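Local coordinates for protein histidinol-phosphate aminotransferase (Clostridium acetobutylicum, PDB 3FTB) that probably catalyses pyridoxal phosphate-dependent amino-group transfer, acting as a histidinol-phosphate aminotransferase, at residues A[38-42]-A[43-47]; A[267-270]-A[271-274]; A[305-308]-A[309-313]. One frame throughout, in Å; residues are numbered along the deposited sequence.

In the fold
All three contacts are local, made along one continuous piece of chain, and all are partly buried. Contacts 1 and 2 adjoin, their centres about 17 Å apart: L38 of the loop in contact 1 lies on E267, S268 and W271 of helix 262-285, and the K42 ammonium lies near the E267 carboxylate, a long and weak pairing. Contact 3, where the chain passes from strand 299-304 into helix 309-317, stands apart; its nearest atoms are about 19 Å from contact 2. Their chemistry follows their place: contact 1 is a single short turn beside the second subunit, contact 2 the regular bonding of a mid-helix turn with one buried side, and contact 3 a serine N-cap with a lysine folded over it.

Contact 1 (A[38-42]-A[43-47]); sequences LGIPK and SFLNN
S43 sets its OG 3.8 Å from CB of P41, just after the chain turns out of the 38-42 loop. With chi1 at 63°, this hydroxyl stands between its own backbone N and carbonyl carbon; it is hydrogen-bonded to OD2 of D261. F44 closes the turn: its backbone N donates to the O of P41 over 3.0 Å, nearly straight at 167°, although the donor lies well above the carbonyl plane. CB of F44 meets the CG2 branch of I40 at 3.9 Å, while the ring, its CG anti to the backbone N (chi1 179°), leads away toward M253 and A254 of helix 249-257. L55 of the second subunit packs on both I40 and F44. L45 brings its CD1 back over the turn to 3.3 Å from the O of P41 and 4.1 Å from CG2 of I40. At N46 the backbone N makes a weak bond to the O of K42 at 3.4 Å. Across the two segments, one firm backbone bond and one weak one are thus joined by the apolar contacts of I40 with F44 and L45, and in this aminotransferase dimer the I40-F44 patch also faces the second subunit.

Contact 2 (A[267-270]-A[271-274]); sequences ESLL and WIKK
The backbone bonds of helix 262-285 tie this turn together: N of I272 donates to O of S268 (3.2 Å) and N of K273 to O of L269 (3.1 Å), whereas N of W271 is divided between two weak bonds, to O of E267 and O of S268. The O of S268 also lies at the edge of the W271 ring, close to its plane and 3.6 Å from CE3. With CG anti to its backbone N (chi1 155°), the indole leaves the turn and packs on P37 and L38, its NE1 bonded to O of K342. CG2 of I272 covers one indole face, 3.7 Å above the plane and offset toward the rim. This turn of the long helix 262-285 is amphipathic, with S268, W271 and I272 buried and E267, L270, K273 and K274 exposed. L269 lies at the border, side by side with I272 and pointing the same way, their CD1 atoms 3.9 Å apart. Across L269 runs the aliphatic part of K273, whose CE comes 4.0 Å from CB of L269. On the exposed side K274 lies alongside L270, the two side chains pointing the same way; the placement of the K274 ammonium, very near CD2 of L270, is doubtful.

Contact 3 (A[305-308]-A[309-313]); sequences ENIS and GEKLY
Polar bonds centre on S308, the N-cap of helix 309-317. Its OG accepts from the backbone N of K311 at 3.2 Å, with an N-H...O angle of 142°, the classic capping bond to the third residue beyond the cap. The same OG receives NZ of K311 at 3.0 Å, so backbone and side chain of one lysine grip a single oxygen. The serine chi1 of 47° places OG between the backbone N and carbonyl carbon of S308, facing the first turn. K311 starts with CG anti to its backbone N (chi1 -175°), then bends at each of its next three torsions, which folds the ammonium back over the cap. The carbonyl of S308 opens the helical bonding: N of L312 donates to O of S308 at 2.6 Å, a short and nearly straight bond that lies close to the line of the C=O bond. Beyond the two segments, the backbone of G309 is hydrogen-bonded to D334, and N of E310 makes a weak bond to the D334 carboxylate.

Apolar contact comes from I307, the residue before the cap. Its CG1 lies across K311, 4.0 Å from CB, and its CD1 lies 4.0 Å from CB of L312. I307 and L312 both pack on F288, which joins the helix start to the chain just before strand 289-293.

The N of S308 is buried here and has no partner in the model. The D334 carboxylate near the helix N-terminus would probably be favoured by the helix dipole, whereas the ammonium of K311, at the same end, would probably be mildly disfavoured by it, set against its bond to OG.

Contact 1 (A[38-42]-A[43-47])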
loop_
_atom_site.group_PDB
_atom_site.type_symbol
_atom_site.label_atom_id
_atom_site.label_comp_id
_atom_site.label_asym_id
_atom_site.label_seq_id
_atom_site.Cartn_x
_atom_site.Cartn_y
_atom_site.Cartn_z
ATOM N N LEU A 38 18.105 4.806 17.269
ATOM C CA LEU A 38 17.890 6.170 17.736
ATOM C C LEU A 38 16.441 6.622 17.579
ATOM O O LEU A 38 16.133 7.808 17.711
ATOM C CB LEU A 38 18.847 7.124 17.026
ATOM C CG LEU A 38 20.270 6.891 17.533
ATOM C CD1 LEU A 38 21.314 7.105 16.445
ATOM C CD2 LEU A 38 20.536 7.768 18.747
ATOM N N GLY A 39 15.562 5.659 17.297
ATOM C CA GLY A 39 14.126 5.874 17.279
ATOM C C GLY A 39 13.561 6.762 16.186
ATOM O O GLY A 39 14.274 7.212 15.291
ATOM N N ILE A 40 12.255 7.010 16.288
ATOM C CA ILE A 40 11.491 7.818 15.341
ATOM C C ILE A 40 11.942 9.275 15.364
ATOM O O ILE A 40 12.104 9.852 16.437
ATOM C CB ILE A 40 9.985 7.741 15.692
ATOM C CG1 ILE A 40 9.517 6.277 15.701
ATOM C CG2 ILE A 40 9.151 8.602 14.746
ATOM C CD1 ILE A 40 8.218 6.035 16.469
ATOM N N PRO A 41 12.153 9.872 14.177
ATOM C CA PRO A 41 12.557 11.282 14.094
ATOM C C PRO A 41 11.635 12.192 14.899
ATOM O O PRO A 41 10.402 12.071 14.858
ATOM C CB PRO A 41 12.434 11.597 12.601
ATOM C CG PRO A 41 12.669 10.297 11.940
ATOM C CD PRO A 41 12.064 9.250 12.846
ATOM N N LYS A 42 12.244 13.106 15.641
ATOM C CA LYS A 42 11.480 13.978 16.504
ATOM C C LYS A 42 10.557 14.848 15.665
ATOM O O LYS A 42 9.591 15.411 16.175
ATOM C CB LYS A 42 12.422 14.813 17.370
ATOM C CG LYS A 42 13.215 13.970 18.363
ATOM C CD LYS A 42 13.937 14.816 19.408
ATOM C CE LYS A 42 14.718 13.953 20.402
ATOM N NZ LYS A 42 15.919 13.331 19.781
ATOM N N SER A 43 10.843 14.932 14.368
ATOM C CA SER A 43 10.072 15.780 13.465
ATOM C C SER A 43 8.774 15.117 12.992
ATOM O O SER A 43 7.941 15.748 12.339
ATOM C CB SER A 43 10.922 16.191 12.262
ATOM O OG SER A 43 11.306 15.068 11.487
ATOM N N PHE A 44 8.598 13.846 13.320
ATOM C CA PHE A 44 7.362 13.174 12.970
ATOM C C PHE A 44 6.297 13.448 14.022
ATOM O O PHE A 44 5.130 13.660 13.703
ATOM C CB PHE A 44 7.567 11.672 12.831
ATOM C CG PHE A 44 6.310 10.943 12.488
ATOM C CD1 PHE A 44 5.421 10.557 13.486
ATOM C CD2 PHE A 44 5.989 10.676 11.168
ATOM C CE1 PHE A 44 4.247 9.901 13.178
ATOM C CE2 PHE A 44 4.822 10.013 10.852
ATOM C CZ PHE A 44 3.946 9.628 11.859
ATOM N N LEU A 45 6.709 13.419 15.283
ATOM C CA LEU A 45 5.836 13.791 16.381
ATOM C C LEU A 45 5.349 15.222 16.150
ATOM O O LEU A 45 4.154 15.506 16.202
ATOM C CB LEU A 45 6.602 13.712 17.706
ATOM C CG LEU A 45 7.198 12.384 18.191
ATOM C CD1 LEU A 45 8.092 11.735 17.137
ATOM C CD2 LEU A 45 7.974 12.599 19.493
ATOM N N ASN A 46 6.289 16.120 15.873
ATOM C CA ASN A 46 5.996 17.549 15.757
ATOM C C ASN A 46 4.960 17.895 14.687
ATOM O O ASN A 46 4.299 18.933 14.771
ATOM C CB ASN A 46 7.284 18.352 15.520
ATOM C CG ASN A 46 8.279 18.228 16.670
ATOM O OD1 ASN A 46 7.911 17.888 17.798
ATOM N ND2 ASN A 46 9.551 18.507 16.384
ATOM N N ASN A 47 4.819 17.035 13.681
ATOM C CA ASN A 47 3.851 17.278 12.613
ATOM C C ASN A 47 2.743 16.239 12.538
ATOM O O ASN A 47 2.151 16.042 11.475
ATOM C CB ASN A 47 4.543 17.399 11.252
ATOM C CG ASN A 47 5.488 18.577 11.191
ATOM O OD1 ASN A 47 6.468 18.635 11.929
ATOM N ND2 ASN A 47 5.198 19.526 10.310
#

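Contact 2 (A[267-270]-A[271-274])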
loop_
_atom_site.group_PDB
_atom_site.type_symbol
_atom_site.label_atom_id
_atom_site.label_comp_id
_atom_site.label_asym_id
_atom_site.label_seq_id
_atom_site.Cartn_x
_atom_site.Cartn_y
_atom_site.Cartn_z
ATOM N N GLU A 267 22.834 13.095 14.196
ATOM C CA GLU A 267 22.930 12.409 15.470
ATOM C C GLU A 267 23.041 10.904 15.194
ATOM O O GLU A 267 23.650 10.148 15.955
ATOM C CB GLU A 267 21.691 12.726 16.316
ATOM C CG GLU A 267 21.792 12.318 17.785
ATOM C CD GLU A 267 20.440 11.961 18.397
ATOM O OE1 GLU A 267 20.386 11.006 19.205
ATOM O OE2 GLU A 267 19.437 12.628 18.065
ATOM N N SER A 268 22.463 10.485 14.074
ATOM C CA SER A 268 22.461 9.085 13.674
ATOM C C SER A 268 23.835 8.669 13.125
ATOM O O SER A 268 24.403 7.663 13.554
ATOM C CB SER A 268 21.333 8.822 12.660
ATOM O OG SER A 268 20.051 9.002 13.255
ATOM N N LEU A 269 24.367 9.441 12.179
ATOM C CA LEU A 269 25.741 9.236 11.712
ATOM C C LEU A 269 26.718 9.217 12.886
ATOM O O LEU A 269 27.634 8.395 12.940
ATOM C CB LEU A 269 26.142 10.332 10.723
ATOM C CG LEU A 269 25.963 10.020 9.234
ATOM C CD1 LEU A 269 25.112 8.778 9.017
ATOM C CD2 LEU A 269 25.389 11.219 8.488
ATOM N N LEU A 270 26.512 10.137 13.822
ATOM C CA LEU A 270 27.319 10.216 15.028
ATOM C C LEU A 270 27.328 8.843 15.702
ATOM O O LEU A 270 28.324 8.413 16.298
ATOM C CB LEU A 270 26.718 11.265 15.967
ATOM C CG LEU A 270 27.642 12.365 16.487
ATOM C CD1 LEU A 270 27.138 12.881 17.826
ATOM C CD2 LEU A 270 29.081 11.873 16.600
ATOM N N TRP A 271 26.203 8.149 15.588
ATOM C CA TRP A 271 26.057 6.854 16.220
ATOM C C TRP A 271 26.917 5.789 15.536
ATOM O O TRP A 271 27.952 5.410 16.078
ATOM C CB TRP A 271 24.576 6.460 16.308
ATOM C CG TRP A 271 24.353 4.998 16.381
ATOM C CD1 TRP A 271 24.872 4.132 17.299
ATOM C CD2 TRP A 271 23.547 4.214 15.500
ATOM N NE1 TRP A 271 24.444 2.855 17.038
ATOM C CE2 TRP A 271 23.628 2.877 15.940
ATOM C CE3 TRP A 271 22.766 4.512 14.381
ATOM C CZ2 TRP A 271 22.959 1.840 15.297
ATOM C CZ3 TRP A 271 22.099 3.477 13.744
ATOM C CH2 TRP A 271 22.205 2.160 14.199
ATOM N N ILE A 272 26.523 5.333 14.344
ATOM C CA ILE A 272 27.210 4.196 13.706
ATOM C C ILE A 272 28.666 4.416 13.371
ATOM O O ILE A 272 29.417 3.456 13.294
ATOM C CB ILE A 272 26.545 3.697 12.397
ATOM C CG1 ILE A 272 25.799 4.835 11.705
ATOM C CG2 ILE A 272 25.720 2.422 12.645
ATOM C CD1 ILE A 272 26.710 5.814 10.988
ATOM N N LYS A 273 29.061 5.660 13.125
ATOM C CA LYS A 273 30.464 5.930 12.847
ATOM C C LYS A 273 31.317 5.341 13.971
ATOM O O LYS A 273 32.144 4.459 13.739
ATOM C CB LYS A 273 30.712 7.429 12.669
ATOM C CG LYS A 273 30.146 7.992 11.364
ATOM C CD LYS A 273 30.599 9.430 11.137
ATOM C CE LYS A 273 30.000 10.024 9.868
ATOM N NZ LYS A 273 30.418 9.307 8.632
ATOM N N LYS A 274 31.072 5.812 15.190
ATOM C CA LYS A 274 31.719 5.291 16.388
ATOM C C LYS A 274 31.352 3.845 16.684
ATOM O O LYS A 274 32.199 2.954 16.653
ATOM C CB LYS A 274 31.332 6.131 17.606
ATOM C CG LYS A 274 31.915 7.527 17.634
ATOM C CD LYS A 274 31.909 8.070 19.054
ATOM C CE LYS A 274 32.024 9.589 19.073
ATOM N NZ LYS A 274 30.759 10.265 18.661
#

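Contact 3 (A[305-308]-A[309-313])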
loop_
_atom_site.group_PDB
_atom_site.type_symbol
_atom_site.label_atom_id
_atom_site.label_comp_id
_atom_site.label_asym_id
_atom_site.label_seq_id
_atom_site.Cartn_x
_atom_site.Cartn_y
_atom_site.Cartn_z
ATOM N N GLU A 305 33.431 -20.554 13.903
ATOM C CA GLU A 305 34.394 -21.650 14.035
ATOM C C GLU A 305 34.162 -22.477 15.303
ATOM O O GLU A 305 34.131 -21.934 16.411
ATOM C CB GLU A 305 35.817 -21.094 14.043
ATOM C CG GLU A 305 36.892 -22.153 13.945
ATOM C CD GLU A 305 38.256 -21.599 14.280
ATOM O OE1 GLU A 305 38.316 -20.637 15.075
ATOM O OE2 GLU A 305 39.264 -22.120 13.754
ATOM N N ASN A 306 34.010 -23.790 15.138
ATOM C CA ASN A 306 33.742 -24.679 16.270
ATOM C C ASN A 306 32.359 -24.473 16.862
ATOM O O ASN A 306 32.145 -24.707 18.056
ATOM C CB ASN A 306 34.791 -24.499 17.367
ATOM C CG ASN A 306 36.142 -25.024 16.963
ATOM O OD1 ASN A 306 37.172 -24.547 17.437
ATOM N ND2 ASN A 306 36.150 -26.013 16.074
ATOM N N ILE A 307 31.431 -24.034 16.016
ATOM C CA ILE A 307 30.063 -23.753 16.421
ATOM C C ILE A 307 29.261 -23.326 15.198
ATOM O O ILE A 307 29.753 -22.578 14.348
ATOM C CB ILE A 307 29.998 -22.654 17.518
ATOM C CG1 ILE A 307 28.559 -22.442 17.994
ATOM C CG2 ILE A 307 30.618 -21.354 17.023
ATOM C CD1 ILE A 307 28.474 -21.699 19.306
ATOM N N SER A 308 28.032 -23.824 15.110
ATOM C CA SER A 308 27.138 -23.510 14.006
ATOM C C SER A 308 26.243 -22.326 14.340
ATOM O O SER A 308 25.969 -22.056 15.507
ATOM C CB SER A 308 26.278 -24.725 13.662
ATOM O OG SER A 308 25.731 -25.298 14.833
ATOM N N GLY A 309 25.793 -21.618 13.309
ATOM C CA GLY A 309 24.888 -20.501 13.492
ATOM C C GLY A 309 23.585 -20.923 14.147
ATOM O O GLY A 309 22.936 -20.127 14.833
ATOM N N GLU A 310 23.190 -22.176 13.925
ATOM C CA GLU A 310 22.004 -22.708 14.581
ATOM C C GLU A 310 22.313 -22.970 16.039
ATOM O O GLU A 310 21.492 -22.708 16.900
ATOM C CB GLU A 310 21.492 -23.992 13.919
ATOM C CG GLU A 310 20.106 -24.402 14.441
ATOM C CD GLU A 310 19.568 -25.692 13.842
ATOM O OE1 GLU A 310 20.346 -26.657 13.682
ATOM O OE2 GLU A 310 18.352 -25.745 13.553
ATOM N N LYS A 311 23.507 -23.482 16.313
ATOM C CA LYS A 311 23.904 -23.752 17.687
ATOM C C LYS A 311 24.073 -22.426 18.416
ATOM O O LYS A 311 23.540 -22.232 19.514
ATOM C CB LYS A 311 25.181 -24.603 17.746
ATOM C CG LYS A 311 25.581 -25.027 19.155
ATOM C CD LYS A 311 26.019 -26.493 19.228
ATOM C CE LYS A 311 27.090 -26.845 18.199
ATOM N NZ LYS A 311 26.528 -27.364 16.913
ATOM N N LEU A 312 24.793 -21.501 17.791
ATOM C CA LEU A 312 24.908 -20.160 18.347
ATOM C C LEU A 312 23.521 -19.531 18.511
ATOM O O LEU A 312 23.193 -19.047 19.594
ATOM C CB LEU A 312 25.811 -19.275 17.489
ATOM C CG LEU A 312 25.826 -17.811 17.934
ATOM C CD1 LEU A 312 26.243 -17.687 19.407
ATOM C CD2 LEU A 312 26.719 -16.982 17.018
ATOM N N TYR A 313 22.714 -19.549 17.445
ATOM C CA TYR A 313 21.340 -19.029 17.483
ATOM C C TYR A 313 20.518 -19.600 18.646
ATOM O O TYR A 313 19.914 -18.849 19.424
ATOM C CB TYR A 313 20.616 -19.312 16.152
ATOM C CG TYR A 313 19.161 -18.873 16.113
ATOM C CD1 TYR A 313 18.805 -17.638 15.593
ATOM C CD2 TYR A 313 18.142 -19.697 16.589
ATOM C CE1 TYR A 313 17.485 -17.229 15.555
ATOM C CE2 TYR A 313 16.813 -19.292 16.551
ATOM C CZ TYR A 313 16.497 -18.057 16.034
ATOM O OH TYR A 313 15.187 -17.638 15.991
#